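Local coordinates for uncharacterized protein (Cytophaga hutchinsonii ATCC 33406, PDB 3FF4) that is of unknown function but has a Rossmann-like CoA-binding domain and so may bind coenzyme A or a related nucleotide, at residues A[86-91]-A[96-101]; A[63-68]-A[111-116]; A[8-13]-A[72-77]. One frame throughout, in Å; residues are numbered along the deposited sequence.

How the interactions relate
All three contacts rest on one parallel sheet with a Rossmann-like order of strands. Interaction 2 joins interaction 1 through Asn89, whose OD1 lies 2.7 Å from Thr113 OG1 and whose ND2 lies 2.8 Å from Leu64 O. Their centres are about 9 Å apart. Interaction 3 meets interaction 2 as strand against strand: Thr63 N lies 2.8 Å from Leu8 O. Interactions 1 and 3 pack two helices on the same face of the sheet. They meet where Tyr75 OH lies 2.8 Å from Glu96 OE1. Interaction 2 works on the other face. Loops following the strands of such folds commonly bind nucleotides, but no site is established for this protein.

Interaction 1: A[86-91]-A[96-101]; sequences VIFNPG and ELEEIL
Glu98 OE1 accepts a hydrogen bond from the backbone N of Asn94, just before helix 95-103, while the CG of the same glutamate packs on Phe88. The contact belongs to the beta-alpha-beta unit of strand 85-88, helix 95-103 and strand 107-110 in the Rossmann-like sheet. The helix runs nearly antiparallel to the strand, at 164°, and the axes of the two short segments come within 10.7 Å. The Phe88 ring reaches out from the sheet to three helix residues. Glu98 CG lies over one face, 4.0 Å from the ring centroid and 17° off the normal, a CH-pi contact. Leu97 and Leu101 meet the ring at its edge. A first torsion of 179° carries the Leu97 branch point toward the sheet, where CG comes to 4.0 Å from Phe88 CZ. Pro108 and Ile110 of strand 107-110 also touch Phe88, and Ile78 touches both Val86 and Leu101. Across the segments the contact is apolar, and no hydrogen bond joins them. Leu101 CD1 touches two strand side chains at once: it is 3.7 Å from Phe88 CZ and also 3.7 Å from Val86 CB.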
loop_
_atom_site.group_PDB
_atom_site.type_symbol
_atom_site.label_atom_id
_atom_site.label_comp_id
_atom_site.label_asym_id
_atom_site.label_seq_id
_atom_site.Cartn_x
_atom_site.Cartn_y
_atom_site.Cartn_z
ATOM N N VAL A 86 4.002 -6.739 1.377
ATOM C CA VAL A 86 3.356 -5.618 2.024
ATOM C C VAL A 86 4.465 -4.687 2.545
ATOM O O VAL A 86 5.377 -5.144 3.249
ATOM C CB VAL A 86 2.417 -6.052 3.169
ATOM C CG1 VAL A 86 1.848 -4.841 3.903
ATOM C CG2 VAL A 86 1.236 -6.912 2.656
ATOM N N ILE A 87 4.409 -3.411 2.167
ATOM C CA ILE A 87 5.420 -2.424 2.624
ATOM C C ILE A 87 4.892 -1.609 3.818
ATOM O O ILE A 87 3.793 -1.007 3.745
ATOM C CB ILE A 87 5.840 -1.442 1.522
ATOM C CG1 ILE A 87 6.380 -2.193 0.310
ATOM C CG2 ILE A 87 6.904 -0.399 2.078
ATOM C CD1 ILE A 87 6.662 -1.315 -0.926
ATOM N N PHE A 88 5.650 -1.659 4.919
ATOM C CA PHE A 88 5.427 -0.835 6.128
ATOM C C PHE A 88 6.254 0.463 6.049
ATOM O O PHE A 88 7.446 0.493 6.439
ATOM C CB PHE A 88 5.798 -1.650 7.383
ATOM C CG PHE A 88 4.911 -2.828 7.582
ATOM C CD1 PHE A 88 3.838 -2.766 8.458
ATOM C CD2 PHE A 88 5.059 -3.957 6.791
ATOM C CE1 PHE A 88 2.990 -3.861 8.588
ATOM C CE2 PHE A 88 4.197 -5.037 6.915
ATOM C CZ PHE A 88 3.179 -4.998 7.806
ATOM N N ASN A 89 5.627 1.525 5.517
ATOM C CA ASN A 89 6.251 2.851 5.440
ATOM C C ASN A 89 6.405 3.438 6.854
ATOM O O ASN A 89 5.760 2.943 7.785
ATOM C CB ASN A 89 5.451 3.753 4.491
ATOM C CG ASN A 89 5.315 3.133 3.130
ATOM O OD1 ASN A 89 6.257 3.137 2.343
ATOM N ND2 ASN A 89 4.179 2.527 2.868
ATOM N N PRO A 90 7.273 4.460 7.022
ATOM C CA PRO A 90 7.539 5.012 8.335
ATOM C C PRO A 90 6.299 5.347 9.154
ATOM O O PRO A 90 5.384 6.071 8.696
ATOM C CB PRO A 90 8.410 6.255 8.028
ATOM C CG PRO A 90 9.260 5.761 6.843
ATOM C CD PRO A 90 8.149 5.066 5.996
ATOM N N GLY A 91 6.301 4.795 10.360
ATOM C CA GLY A 91 5.237 4.960 11.333
ATOM C C GLY A 91 4.119 3.937 11.191
ATOM O O GLY A 91 3.155 3.975 11.965
ATOM N N GLU A 96 3.145 -7.607 14.987
ATOM C CA GLU A 96 2.096 -8.617 14.880
ATOM C C GLU A 96 1.658 -8.819 13.425
ATOM O O GLU A 96 1.567 -9.961 12.942
ATOM C CB GLU A 96 0.884 -8.267 15.753
ATOM C CG GLU A 96 -0.361 -9.050 15.337
ATOM C CD GLU A 96 -1.573 -8.773 16.205
ATOM O OE1 GLU A 96 -2.136 -7.651 16.130
ATOM O OE2 GLU A 96 -1.973 -9.692 16.957
ATOM N N LEU A 97 1.414 -7.724 12.707
ATOM C CA LEU A 97 0.975 -7.879 11.318
ATOM C C LEU A 97 2.084 -8.452 10.419
ATOM O O LEU A 97 1.815 -9.302 9.565
ATOM C CB LEU A 97 0.334 -6.596 10.733
ATOM C CG LEU A 97 -0.102 -6.754 9.253
ATOM C CD1 LEU A 97 -1.095 -7.891 9.076
ATOM C CD2 LEU A 97 -0.700 -5.475 8.634
ATOM N N GLU A 98 3.314 -7.991 10.600
ATOM C CA GLU A 98 4.468 -8.623 9.922
ATOM C C GLU A 98 4.486 -10.172 10.064
ATOM O O GLU A 98 4.621 -10.895 9.066
ATOM C CB GLU A 98 5.782 -8.004 10.432
ATOM C CG GLU A 98 5.859 -6.490 10.153
ATOM C CD GLU A 98 6.904 -5.728 11.012
ATOM O OE1 GLU A 98 6.639 -4.540 11.331
ATOM O OE2 GLU A 98 7.969 -6.292 11.344
ATOM N N GLU A 99 4.337 -10.664 11.292
ATOM C CA GLU A 99 4.367 -12.105 11.548
ATOM C C GLU A 99 3.196 -12.815 10.922
ATOM O O GLU A 99 3.364 -13.888 10.354
ATOM C CB GLU A 99 4.359 -12.405 13.035
ATOM C CG GLU A 99 5.624 -12.005 13.687
ATOM C CD GLU A 99 5.610 -12.258 15.180
ATOM O OE1 GLU A 99 4.796 -13.102 15.662
ATOM O OE2 GLU A 99 6.434 -11.601 15.868
ATOM N N ILE A 100 2.013 -12.219 11.026
ATOM C CA ILE A 100 0.821 -12.814 10.426
ATOM C C ILE A 100 1.020 -12.932 8.915
ATOM O O ILE A 100 0.733 -13.979 8.308
ATOM C CB ILE A 100 -0.445 -12.011 10.762
ATOM C CG1 ILE A 100 -0.823 -12.208 12.237
ATOM C CG2 ILE A 100 -1.592 -12.427 9.852
ATOM C CD1 ILE A 100 -1.960 -11.306 12.700
ATOM N N LEU A 101 1.543 -11.871 8.309
ATOM C CA LEU A 101 1.841 -11.902 6.865
ATOM C C LEU A 101 2.845 -13.001 6.504
ATOM O O LEU A 101 2.561 -13.852 5.649
ATOM C CB LEU A 101 2.355 -10.540 6.379
ATOM C CG LEU A 101 1.294 -9.436 6.368
ATOM C CD1 LEU A 101 1.956 -8.063 6.195
ATOM C CD2 LEU A 101 0.231 -9.685 5.297
#

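Interaction 2: A[63-68]-A[111-116]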
loop_
_atom_site.group_PDB
_atom_site.type_symbol
_atom_site.label_atom_id
_atom_site.label_comp_id
_atom_site.label_asym_id
_atom_site.label_seq_id
_atom_site.Cartn_x
_atom_site.Cartn_y
_atom_site.Cartn_z
ATOM N N THR A 63 1.011 -1.210 -0.252
ATOM C CA THR A 63 1.823 -0.213 0.468
ATOM C C THR A 63 0.957 0.549 1.484
ATOM O O THR A 63 -0.077 1.165 1.155
ATOM C CB THR A 63 2.661 0.719 -0.487
ATOM O OG1 THR A 63 3.591 1.526 0.273
ATOM C CG2 THR A 63 1.735 1.622 -1.381
ATOM N N LEU A 64 1.377 0.449 2.734
ATOM C CA LEU A 64 0.583 0.858 3.882
ATOM C C LEU A 64 0.843 2.289 4.331
ATOM O O LEU A 64 1.998 2.654 4.628
ATOM C CB LEU A 64 0.904 -0.034 5.070
ATOM C CG LEU A 64 0.321 -1.438 5.106
ATOM C CD1 LEU A 64 0.862 -2.080 6.374
ATOM C CD2 LEU A 64 -1.200 -1.357 5.159
ATOM N N TYR A 65 -0.241 3.063 4.414
ATOM C CA TYR A 65 -0.186 4.395 4.980
ATOM C C TYR A 65 -1.273 4.567 6.019
ATOM O O TYR A 65 -1.897 5.600 6.041
ATOM C CB TYR A 65 -0.293 5.482 3.891
ATOM C CG TYR A 65 0.962 5.529 3.078
ATOM C CD1 TYR A 65 2.093 6.215 3.551
ATOM C CD2 TYR A 65 1.060 4.825 1.862
ATOM C CE1 TYR A 65 3.293 6.229 2.817
ATOM C CE2 TYR A 65 2.264 4.853 1.108
ATOM C CZ TYR A 65 3.354 5.549 1.593
ATOM O OH TYR A 65 4.539 5.557 0.891
ATOM N N ILE A 66 -1.534 3.542 6.832
ATOM C CA ILE A 66 -2.489 3.639 7.939
ATOM C C ILE A 66 -1.714 3.232 9.173
ATOM O O ILE A 66 -0.802 2.422 9.079
ATOM C CB ILE A 66 -3.724 2.707 7.768
ATOM C CG1 ILE A 66 -3.291 1.341 7.225
ATOM C CG2 ILE A 66 -4.763 3.314 6.801
ATOM C CD1 ILE A 66 -4.396 0.252 7.390
ATOM N N ASN A 67 -2.047 3.819 10.313
ATOM C CA ASN A 67 -1.323 3.556 11.528
ATOM C C ASN A 67 -1.691 2.145 12.032
ATOM O O ASN A 67 -2.739 1.585 11.614
ATOM C CB ASN A 67 -1.584 4.670 12.572
ATOM C CG ASN A 67 -3.047 4.692 13.109
ATOM O OD1 ASN A 67 -3.683 3.659 13.318
ATOM N ND2 ASN A 67 -3.555 5.896 13.359
ATOM N N PRO A 68 -0.850 1.576 12.917
ATOM C CA PRO A 68 -1.065 0.217 13.386
ATOM C C PRO A 68 -2.436 -0.010 14.034
ATOM O O PRO A 68 -3.016 -1.085 13.851
ATOM C CB PRO A 68 0.082 -0.001 14.381
ATOM C CG PRO A 68 1.173 0.903 13.878
ATOM C CD PRO A 68 0.419 2.134 13.427
ATOM N N GLY A 111 10.299 -0.242 4.941
ATOM C CA GLY A 111 11.065 0.751 4.193
ATOM C C GLY A 111 10.122 1.857 3.739
ATOM O O GLY A 111 8.921 1.770 3.974
ATOM N N CYS A 112 10.657 2.894 3.106
ATOM C CA CYS A 112 9.850 3.965 2.537
ATOM C C CYS A 112 9.692 3.696 1.051
ATOM O O CYS A 112 10.688 3.525 0.318
ATOM C CB CYS A 112 10.517 5.321 2.793
ATOM S SG CYS A 112 9.805 6.665 1.822
ATOM N N THR A 113 8.440 3.611 0.608
ATOM C CA THR A 113 8.122 3.449 -0.806
ATOM C C THR A 113 8.884 4.429 -1.696
ATOM O O THR A 113 9.375 4.031 -2.731
ATOM C CB THR A 113 6.587 3.539 -1.076
ATOM O OG1 THR A 113 5.908 2.522 -0.312
ATOM C CG2 THR A 113 6.295 3.348 -2.602
ATOM N N LEU A 114 8.989 5.703 -1.292
ATOM C CA LEU A 114 9.698 6.707 -2.097
ATOM C C LEU A 114 11.196 6.381 -2.221
ATOM O O LEU A 114 11.749 6.362 -3.324
ATOM C CB LEU A 114 9.518 8.123 -1.520
ATOM C CG LEU A 114 8.110 8.608 -1.142
ATOM C CD1 LEU A 114 8.124 10.089 -0.644
ATOM C CD2 LEU A 114 7.197 8.468 -2.360
ATOM N N VAL A 115 11.837 6.095 -1.091
ATOM C CA VAL A 115 13.250 5.704 -1.062
ATOM C C VAL A 115 13.490 4.456 -1.899
ATOM O O VAL A 115 14.453 4.404 -2.684
ATOM C CB VAL A 115 13.753 5.540 0.376
ATOM C CG1 VAL A 115 15.175 4.969 0.410
ATOM C CG2 VAL A 115 13.704 6.901 1.078
HETATM N N MSE A 116 12.592 3.480 -1.771
HETATM C CA MSE A 116 12.715 2.248 -2.521
HETATM C C MSE A 116 12.654 2.470 -4.035
HETATM O O MSE A 116 13.437 1.885 -4.789
HETATM C CB MSE A 116 11.694 1.212 -2.039
HETATM C CG MSE A 116 12.055 0.677 -0.657
HETATM SE SE MSE A 116 10.460 -0.184 0.090
HETATM C CE MSE A 116 10.355 -1.826 -1.009
#
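The start of helix 113-119 meets the C-terminal end of strand 61-64, a central strand of the Rossmann-like parallel sheet. Two threonine hydroxyls make the link. Thr63 OG1 donates a hydrogen bond to Thr113 OG1, at 2.6 Å. The Thr63 hydroxyl is turned opposite its own main-chain nitrogen (chi1 -171°), which sends it out of the sheet toward the helix. Its methyl CG2 takes the crowded position between N and carbonyl carbon and packs on Ile9. Asn89, in the loop after the next strand, closes the arrangement. Its ND2 bonds to Thr63 OG1 and its OD1 to Thr113 OG1, so each hydroxyl has two partners. This ring of bonds satisfies buried polar atoms and should fix the turn of both hydroxyls and of the amide.

Tyr65 comes to the same threonine obliquely. Its OH lies 3.5 Å from Thr113 CB, a packing contact. The helix start is held separately: Cys112 is the N-cap, and its SG accepts from Val115 N at 3.6 Å, with a nearly straight angle of 169°. Tyr65 is backed by Tyr19, Ala20 and Ala23 of helix 19-30. Thr63 sits between the neighbouring strands, bonded by its backbone to strand 7-10, while Leu64 bonds to Ile87 of strand 85-88.

Interaction 3: A[8-13]-A[72-77]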
loop_
_atom_site.group_PDB
_atom_site.type_symbol
_atom_site.label_atom_id
_atom_site.label_comp_id
_atom_site.label_asym_id
_atom_site.label_seq_id
_atom_site.Cartn_x
_atom_site.Cartn_y
_atom_site.Cartn_z
ATOM N N LEU A 8 -1.289 -1.575 -4.481
ATOM C CA LEU A 8 -2.477 -1.022 -3.815
ATOM C C LEU A 8 -1.988 -0.134 -2.655
ATOM O O LEU A 8 -1.225 -0.599 -1.792
ATOM C CB LEU A 8 -3.396 -2.159 -3.318
ATOM C CG LEU A 8 -4.784 -1.791 -2.765
ATOM C CD1 LEU A 8 -5.737 -2.918 -3.151
ATOM C CD2 LEU A 8 -4.731 -1.602 -1.237
ATOM N N ILE A 9 -2.424 1.126 -2.647
ATOM C CA ILE A 9 -2.130 2.068 -1.538
ATOM C C ILE A 9 -3.278 2.055 -0.564
ATOM O O ILE A 9 -4.397 2.481 -0.902
ATOM C CB ILE A 9 -1.965 3.512 -2.078
ATOM C CG1 ILE A 9 -0.948 3.518 -3.237
ATOM C CG2 ILE A 9 -1.656 4.527 -0.902
ATOM C CD1 ILE A 9 -0.774 4.896 -3.966
ATOM N N LEU A 10 -3.003 1.578 0.644
ATOM C CA LEU A 10 -3.994 1.475 1.678
ATOM C C LEU A 10 -3.790 2.613 2.698
ATOM O O LEU A 10 -2.770 2.681 3.400
ATOM C CB LEU A 10 -3.909 0.089 2.346
ATOM C CG LEU A 10 -5.026 -0.277 3.322
ATOM C CD1 LEU A 10 -6.380 -0.229 2.601
ATOM C CD2 LEU A 10 -4.815 -1.665 3.931
ATOM N N GLY A 11 -4.790 3.484 2.776
ATOM C CA GLY A 11 -4.642 4.785 3.401
ATOM C C GLY A 11 -4.529 5.912 2.376
ATOM O O GLY A 11 -4.087 7.026 2.716
ATOM N N ALA A 12 -4.945 5.665 1.125
ATOM C CA ALA A 12 -4.884 6.713 0.086
ATOM C C ALA A 12 -5.603 8.004 0.507
ATOM O O ALA A 12 -6.642 7.957 1.182
ATOM C CB ALA A 12 -5.467 6.210 -1.202
ATOM N N THR A 13 -5.054 9.151 0.120
ATOM C CA THR A 13 -5.644 10.464 0.489
ATOM C C THR A 13 -5.439 11.445 -0.657
ATOM O O THR A 13 -4.444 11.321 -1.390
ATOM C CB THR A 13 -5.095 11.030 1.840
ATOM O OG1 THR A 13 -5.615 12.357 2.047
ATOM C CG2 THR A 13 -3.567 11.062 1.877
ATOM N N LEU A 72 -5.676 -2.986 12.306
ATOM C CA LEU A 72 -6.444 -4.095 12.887
ATOM C C LEU A 72 -7.664 -4.479 12.046
ATOM O O LEU A 72 -7.876 -5.648 11.739
ATOM C CB LEU A 72 -6.890 -3.725 14.293
ATOM C CG LEU A 72 -6.047 -4.215 15.466
ATOM C CD1 LEU A 72 -4.557 -4.109 15.238
ATOM C CD2 LEU A 72 -6.468 -3.450 16.741
ATOM N N SER A 73 -8.453 -3.485 11.650
ATOM C CA SER A 73 -9.677 -3.759 10.892
ATOM C C SER A 73 -9.381 -4.189 9.439
ATOM O O SER A 73 -10.299 -4.541 8.703
ATOM C CB SER A 73 -10.576 -2.516 10.895
ATOM O OG SER A 73 -9.843 -1.423 10.350
ATOM N N GLU A 74 -8.103 -4.161 9.035
ATOM C CA GLU A 74 -7.707 -4.467 7.644
ATOM C C GLU A 74 -6.915 -5.774 7.444
ATOM O O GLU A 74 -6.616 -6.143 6.301
ATOM C CB GLU A 74 -6.873 -3.313 7.052
ATOM C CG GLU A 74 -7.495 -1.919 7.160
ATOM C CD GLU A 74 -8.688 -1.697 6.200
ATOM O OE1 GLU A 74 -8.910 -2.471 5.241
ATOM O OE2 GLU A 74 -9.424 -0.726 6.410
ATOM N N TYR A 75 -6.541 -6.444 8.535
ATOM C CA TYR A 75 -5.719 -7.672 8.474
ATOM C C TYR A 75 -6.294 -8.701 7.480
ATOM O O TYR A 75 -5.611 -9.168 6.570
ATOM C CB TYR A 75 -5.653 -8.338 9.861
ATOM C CG TYR A 75 -4.688 -7.751 10.880
ATOM C CD1 TYR A 75 -4.082 -6.513 10.691
ATOM C CD2 TYR A 75 -4.419 -8.439 12.075
ATOM C CE1 TYR A 75 -3.215 -5.984 11.645
ATOM C CE2 TYR A 75 -3.552 -7.915 13.027
ATOM C CZ TYR A 75 -2.948 -6.694 12.799
ATOM O OH TYR A 75 -2.097 -6.167 13.735
ATOM N N ASN A 76 -7.555 -9.056 7.668
ATOM C CA ASN A 76 -8.168 -10.079 6.826
ATOM C C ASN A 76 -8.304 -9.631 5.379
ATOM O O ASN A 76 -8.188 -10.451 4.479
ATOM C CB ASN A 76 -9.518 -10.520 7.397
ATOM C CG ASN A 76 -9.359 -11.350 8.647
ATOM O OD1 ASN A 76 -8.289 -11.932 8.896
ATOM N ND2 ASN A 76 -10.416 -11.404 9.461
ATOM N N TYR A 77 -8.515 -8.331 5.162
ATOM C CA TYR A 77 -8.574 -7.789 3.803
ATOM C C TYR A 77 -7.213 -7.909 3.105
ATOM O O TYR A 77 -7.117 -8.385 1.964
ATOM C CB TYR A 77 -9.089 -6.344 3.793
ATOM C CG TYR A 77 -9.148 -5.716 2.404
ATOM C CD1 TYR A 77 -9.950 -6.279 1.387
ATOM C CD2 TYR A 77 -8.370 -4.596 2.091
ATOM C CE1 TYR A 77 -9.975 -5.726 0.101
ATOM C CE2 TYR A 77 -8.408 -4.009 0.799
ATOM C CZ TYR A 77 -9.196 -4.590 -0.169
ATOM O OH TYR A 77 -9.226 -4.037 -1.406
#
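Leu8 and Tyr77 approach each other from opposite directions, one from the sheet and one from the helix. Leu8 CD1 and Tyr77 OH end 4.1 Å apart. With chi1 at 179° the Tyr77 ring extends from the helix toward strand 7-10. Its hydroxyl is hydrogen-bonded to Pro54 O, so the polar end is satisfied beside an apolar neighbour.

Three residues earlier the pairing is different. Leu10 and Glu74 lie at a slant to each other, and Leu10 CD2 is 4.1 Å from Glu74 CB. The closest approach is thus made by the base of the glutamate side chain. The chain bends at chi2 (-73°), and the carboxylate forms a salt bridge through OE1 with Arg53 NE. Leu8 and Leu10 alternate with Ile9 along the strand, so both leucines point to this face of the sheet. No hydrogen bond crosses between the segments, and the touch is light, with 152 Å² buried.

This is one face of the Rossmann-like sheet, with helix 75-81 resting against strand 7-10. Val37 of strand 34-37 flanks both leucines. On the other face Ile9 packs against helix 19-30. On the near face Tyr75 packs against Leu97 and Ile100 of helix 95-103.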